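PDB 6NHS: beta-lactamase from Nostoc sp., which probably hydrolyses the beta-lactam ring of penicillin-type antibiotics as a class D serine beta-lactamase. Local coordinates for residues Leu221-Thr232 with Val248-Leu259. Residues are numbered along the deposited sequence; the frame is centred on the assembly and turned at random.
Sequences LEQNNNVYFFAT and VTRRSLKALGLL
Strand 226-232 and helix 248-255 run at 139° to each other, their axes approaching to 9.6 Å; Thr232 lies by Thr249 at one end, and Gln223, on the preceding strand, by Leu258 and Leu259 at the other. The hydroxyl of Thr232 donates to Thr249 OG1 (OG1 to OG1 2.8 Å), which is bonded to the carbonyl of Arg245, one helical turn back. With Thr249 CG2 anti to the backbone N, this methyl rests off-centre over one face of the Phe230 ring, 3.7 Å from Phe230 CD1. Here the last helix of the penicillin-binding-protein/beta-lactamase fold packs across its antiparallel sheet, on the hairpin of strands 213-223 and 226-236 closed by a type I' turn. A Schellman motif with Gly257 at positive phi ends the helix and sends the chain back over the hairpin. Leu258 CD1 sits above the Tyr228 ring centre, 3.6 Å from the centroid, while CD2 reaches toward CE1 and CZ. The extended Gln223 side chain grips the terminus twice: OE1 accepts a hydrogen bond from Leu259 N on a lone pair in the carbonyl plane (2.7 Å), and NE2 donates nearly straight (165°) to Leu259 OXT. Beside this clasp, Leu221 CD1 touches Leu259 CD2 at 3.7 Å.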
loop_
_atom_site.group_PDB
_atom_site.type_symbol
_atom_site.label_atom_id
_atom_site.label_comp_id
_atom_site.label_asym_id
_atom_site.label_seq_id
_atom_site.Cartn_x
_atom_site.Cartn_y
_atom_site.Cartn_z
ATOM N N LEU A 221 4.265 5.468 10.312
ATOM C CA LEU A 221 3.767 5.959 11.583
ATOM C C LEU A 221 4.520 7.227 11.944
ATOM O O LEU A 221 5.756 7.240 11.937
ATOM C CB LEU A 221 3.954 4.898 12.668
ATOM C CG LEU A 221 3.679 5.305 14.110
ATOM C CD1 LEU A 221 2.175 5.539 14.321
ATOM C CD2 LEU A 221 4.229 4.239 15.054
ATOM N N GLU A 222 3.780 8.291 12.246
ATOM C CA GLU A 222 4.359 9.520 12.771
ATOM C C GLU A 222 4.152 9.552 14.279
ATOM O O GLU A 222 3.011 9.589 14.753
ATOM C CB GLU A 222 3.739 10.751 12.112
ATOM C CG GLU A 222 4.116 10.916 10.643
ATOM C CD GLU A 222 3.312 12.013 9.965
ATOM O OE1 GLU A 222 2.191 12.297 10.433
ATOM O OE2 GLU A 222 3.800 12.588 8.970
ATOM N N GLN A 223 5.256 9.535 15.024
ATOM C CA GLN A 223 5.200 9.525 16.480
ATOM C C GLN A 223 6.542 9.998 17.018
ATOM O O GLN A 223 7.586 9.710 16.424
ATOM C CB GLN A 223 4.865 8.127 17.014
ATOM C CG GLN A 223 4.607 8.067 18.517
ATOM C CD GLN A 223 3.948 6.767 18.944
ATOM O OE1 GLN A 223 3.802 5.838 18.151
ATOM N NE2 GLN A 223 3.523 6.708 20.197
ATOM N N ASN A 224 6.499 10.740 18.129
ATOM C CA ASN A 224 7.703 11.184 18.837
ATOM C C ASN A 224 8.650 11.953 17.915
ATOM O O ASN A 224 9.869 11.763 17.954
ATOM C CB ASN A 224 8.424 9.999 19.487
ATOM C CG ASN A 224 7.539 9.237 20.455
ATOM O OD1 ASN A 224 6.653 9.812 21.091
ATOM N ND2 ASN A 224 7.775 7.934 20.575
ATOM N N ASN A 225 8.085 12.826 17.074
ATOM C CA ASN A 225 8.854 13.644 16.130
ATOM C C ASN A 225 9.724 12.791 15.207
ATOM O O ASN A 225 10.775 13.234 14.738
ATOM C CB ASN A 225 9.712 14.685 16.858
ATOM C CG ASN A 225 8.906 15.884 17.314
ATOM O OD1 ASN A 225 7.960 16.301 16.646
ATOM N ND2 ASN A 225 9.274 16.445 18.456
ATOM N N ASN A 226 9.284 11.566 14.935
ATOM C CA ASN A 226 9.985 10.638 14.064
ATOM C C ASN A 226 8.970 10.039 13.101
ATOM O O ASN A 226 7.755 10.192 13.271
ATOM C CB ASN A 226 10.686 9.536 14.876
ATOM C CG ASN A 226 11.881 8.928 14.150
ATOM O OD1 ASN A 226 12.069 9.127 12.953
ATOM N ND2 ASN A 226 12.689 8.175 14.882
ATOM N N VAL A 227 9.469 9.364 12.074
ATOM C CA VAL A 227 8.624 8.643 11.130
ATOM C C VAL A 227 9.151 7.222 11.026
ATOM O O VAL A 227 10.345 7.017 10.779
ATOM C CB VAL A 227 8.598 9.310 9.740
ATOM C CG1 VAL A 227 7.726 8.505 8.779
ATOM C CG2 VAL A 227 8.108 10.748 9.844
ATOM N N TYR A 228 8.271 6.249 11.220
ATOM C CA TYR A 228 8.622 4.838 11.128
ATOM C C TYR A 228 7.879 4.244 9.937
ATOM O O TYR A 228 6.665 4.016 10.003
ATOM C CB TYR A 228 8.282 4.110 12.427
ATOM C CG TYR A 228 8.898 4.765 13.640
ATOM C CD1 TYR A 228 8.221 5.759 14.340
ATOM C CD2 TYR A 228 10.168 4.409 14.073
ATOM C CE1 TYR A 228 8.790 6.365 15.447
ATOM C CE2 TYR A 228 10.746 5.011 15.179
ATOM C CZ TYR A 228 10.049 5.987 15.863
ATOM O OH TYR A 228 10.618 6.593 16.958
ATOM N N PHE A 229 8.603 4.025 8.846
ATOM C CA PHE A 229 8.043 3.364 7.675
ATOM C C PHE A 229 7.997 1.863 7.917
ATOM O O PHE A 229 8.909 1.296 8.525
ATOM C CB PHE A 229 8.884 3.681 6.433
ATOM C CG PHE A 229 8.980 5.153 6.136
ATOM C CD1 PHE A 229 8.033 5.776 5.328
ATOM C CD2 PHE A 229 10.005 5.922 6.674
ATOM C CE1 PHE A 229 8.106 7.142 5.057
ATOM C CE2 PHE A 229 10.090 7.287 6.408
ATOM C CZ PHE A 229 9.132 7.901 5.601
ATOM N N PHE A 230 6.928 1.216 7.453
ATOM C CA PHE A 230 6.774 -0.215 7.673
ATOM C C PHE A 230 6.201 -0.894 6.437
ATOM O O PHE A 230 5.467 -0.292 5.648
ATOM C CB PHE A 230 5.884 -0.518 8.889
ATOM C CG PHE A 230 4.478 0.014 8.767
ATOM C CD1 PHE A 230 3.494 -0.720 8.122
ATOM C CD2 PHE A 230 4.137 1.242 9.314
ATOM C CE1 PHE A 230 2.198 -0.233 8.010
ATOM C CE2 PHE A 230 2.834 1.735 9.205
ATOM C CZ PHE A 230 1.871 0.994 8.553
ATOM N N ALA A 231 6.548 -2.171 6.288
ATOM C CA ALA A 231 5.987 -3.040 5.261
ATOM C C ALA A 231 5.851 -4.428 5.862
ATOM O O ALA A 231 6.854 -5.039 6.254
ATOM C CB ALA A 231 6.862 -3.079 4.001
ATOM N N THR A 232 4.614 -4.908 5.946
ATOM C CA THR A 232 4.299 -6.235 6.448
ATOM C C THR A 232 3.818 -7.102 5.291
ATOM O O THR A 232 3.025 -6.656 4.454
ATOM C CB THR A 232 3.227 -6.164 7.547
ATOM O OG1 THR A 232 3.762 -5.491 8.695
ATOM C CG2 THR A 232 2.779 -7.555 7.956
ATOM N N VAL A 248 -0.087 -7.938 13.308
ATOM C CA VAL A 248 1.350 -8.133 13.506
ATOM C C VAL A 248 2.082 -6.810 13.372
ATOM O O VAL A 248 3.094 -6.587 14.048
ATOM C CB VAL A 248 1.948 -9.186 12.551
ATOM C CG1 VAL A 248 1.275 -10.514 12.729
ATOM C CG2 VAL A 248 1.877 -8.732 11.109
ATOM N N THR A 249 1.594 -5.915 12.509
ATOM C CA THR A 249 2.169 -4.579 12.434
ATOM C C THR A 249 2.007 -3.851 13.763
ATOM O O THR A 249 2.964 -3.265 14.284
ATOM C CB THR A 249 1.516 -3.791 11.296
ATOM O OG1 THR A 249 1.578 -4.555 10.087
ATOM C CG2 THR A 249 2.242 -2.473 11.076
ATOM N N ARG A 250 0.799 -3.901 14.338
ATOM C CA ARG A 250 0.546 -3.285 15.639
ATOM C C ARG A 250 1.486 -3.829 16.702
ATOM O O ARG A 250 2.126 -3.069 17.436
ATOM C CB ARG A 250 -0.899 -3.529 16.082
ATOM C CG ARG A 250 -1.953 -2.835 15.291
ATOM C CD ARG A 250 -3.291 -2.931 16.024
ATOM N NE ARG A 250 -4.286 -2.140 15.327
ATOM C CZ ARG A 250 -4.439 -0.837 15.507
ATOM N NH1 ARG A 250 -5.363 -0.183 14.819
ATOM N NH2 ARG A 250 -3.681 -0.199 16.394
ATOM N N ARG A 251 1.555 -5.157 16.818
ATOM C CA ARG A 251 2.379 -5.763 17.856
ATOM C C ARG A 251 3.853 -5.453 17.643
ATOM O O ARG A 251 4.605 -5.291 18.611
ATOM C CB ARG A 251 2.137 -7.272 17.898
ATOM C CG ARG A 251 0.689 -7.632 18.195
ATOM C CD ARG A 251 0.528 -9.114 18.459
ATOM N NE ARG A 251 -0.868 -9.474 18.689
ATOM C CZ ARG A 251 -1.266 -10.631 19.209
ATOM N NH1 ARG A 251 -0.371 -11.542 19.566
ATOM N NH2 ARG A 251 -2.560 -10.871 19.380
ATOM N N SER A 252 4.285 -5.358 16.383
ATOM C CA SER A 252 5.681 -5.028 16.105
ATOM C C SER A 252 6.008 -3.611 16.560
ATOM O O SER A 252 7.012 -3.384 17.245
ATOM C CB SER A 252 5.975 -5.198 14.615
ATOM O OG SER A 252 5.680 -6.516 14.188
ATOM N N LEU A 253 5.164 -2.644 16.190
ATOM C CA LEU A 253 5.388 -1.257 16.588
ATOM C C LEU A 253 5.366 -1.098 18.104
ATOM O O LEU A 253 6.185 -0.361 18.668
ATOM C CB LEU A 253 4.338 -0.355 15.938
ATOM C CG LEU A 253 4.410 -0.256 14.411
ATOM C CD1 LEU A 253 3.211 0.500 13.860
ATOM C CD2 LEU A 253 5.708 0.401 13.968
ATOM N N LYS A 254 4.444 -1.783 18.787
ATOM C CA LYS A 254 4.407 -1.693 20.245
ATOM C C LYS A 254 5.642 -2.334 20.869
ATOM O O LYS A 254 6.144 -1.857 21.892
ATOM C CB LYS A 254 3.129 -2.333 20.782
ATOM C CG LYS A 254 1.905 -1.441 20.631
ATOM C CD LYS A 254 0.735 -1.933 21.458
ATOM C CE LYS A 254 -0.047 -3.014 20.734
ATOM N NZ LYS A 254 -1.505 -2.700 20.744
ATOM N N ALA A 255 6.153 -3.412 20.264
ATOM C CA ALA A 255 7.393 -4.016 20.744
ATOM C C ALA A 255 8.563 -3.045 20.681
ATOM O O ALA A 255 9.529 -3.202 21.435
ATOM C CB ALA A 255 7.716 -5.274 19.936
ATOM N N LEU A 256 8.498 -2.056 19.798
ATOM C CA LEU A 256 9.495 -1.003 19.712
ATOM C C LEU A 256 9.171 0.188 20.607
ATOM O O LEU A 256 9.881 1.196 20.555
ATOM C CB LEU A 256 9.638 -0.541 18.261
ATOM C CG LEU A 256 10.103 -1.628 17.290
ATOM C CD1 LEU A 256 9.974 -1.162 15.857
ATOM C CD2 LEU A 256 11.533 -2.035 17.593
ATOM N N GLY A 257 8.120 0.098 21.418
ATOM C CA GLY A 257 7.732 1.193 22.286
ATOM C C GLY A 257 6.838 2.232 21.653
ATOM O O GLY A 257 6.676 3.318 22.221
ATOM N N LEU A 258 6.230 1.931 20.514
ATOM C CA LEU A 258 5.457 2.904 19.757
ATOM C C LEU A 258 3.963 2.640 19.928
ATOM O O LEU A 258 3.546 1.747 20.672
ATOM C CB LEU A 258 5.874 2.875 18.284
ATOM C CG LEU A 258 7.357 3.182 18.054
ATOM C CD1 LEU A 258 7.765 2.869 16.619
ATOM C CD2 LEU A 258 7.636 4.645 18.392
ATOM N N LEU A 259 3.160 3.434 19.219
ATOM C CA LEU A 259 1.701 3.416 19.333
ATOM C C LEU A 259 1.278 3.685 20.770
ATOM O O LEU A 259 0.390 3.023 21.309
ATOM C CB LEU A 259 1.120 2.086 18.846
ATOM C CG LEU A 259 1.328 1.775 17.361
ATOM C CD1 LEU A 259 0.655 0.464 16.991
ATOM C CD2 LEU A 259 0.791 2.914 16.510
ATOM O OXT LEU A 259 1.831 4.570 21.422
#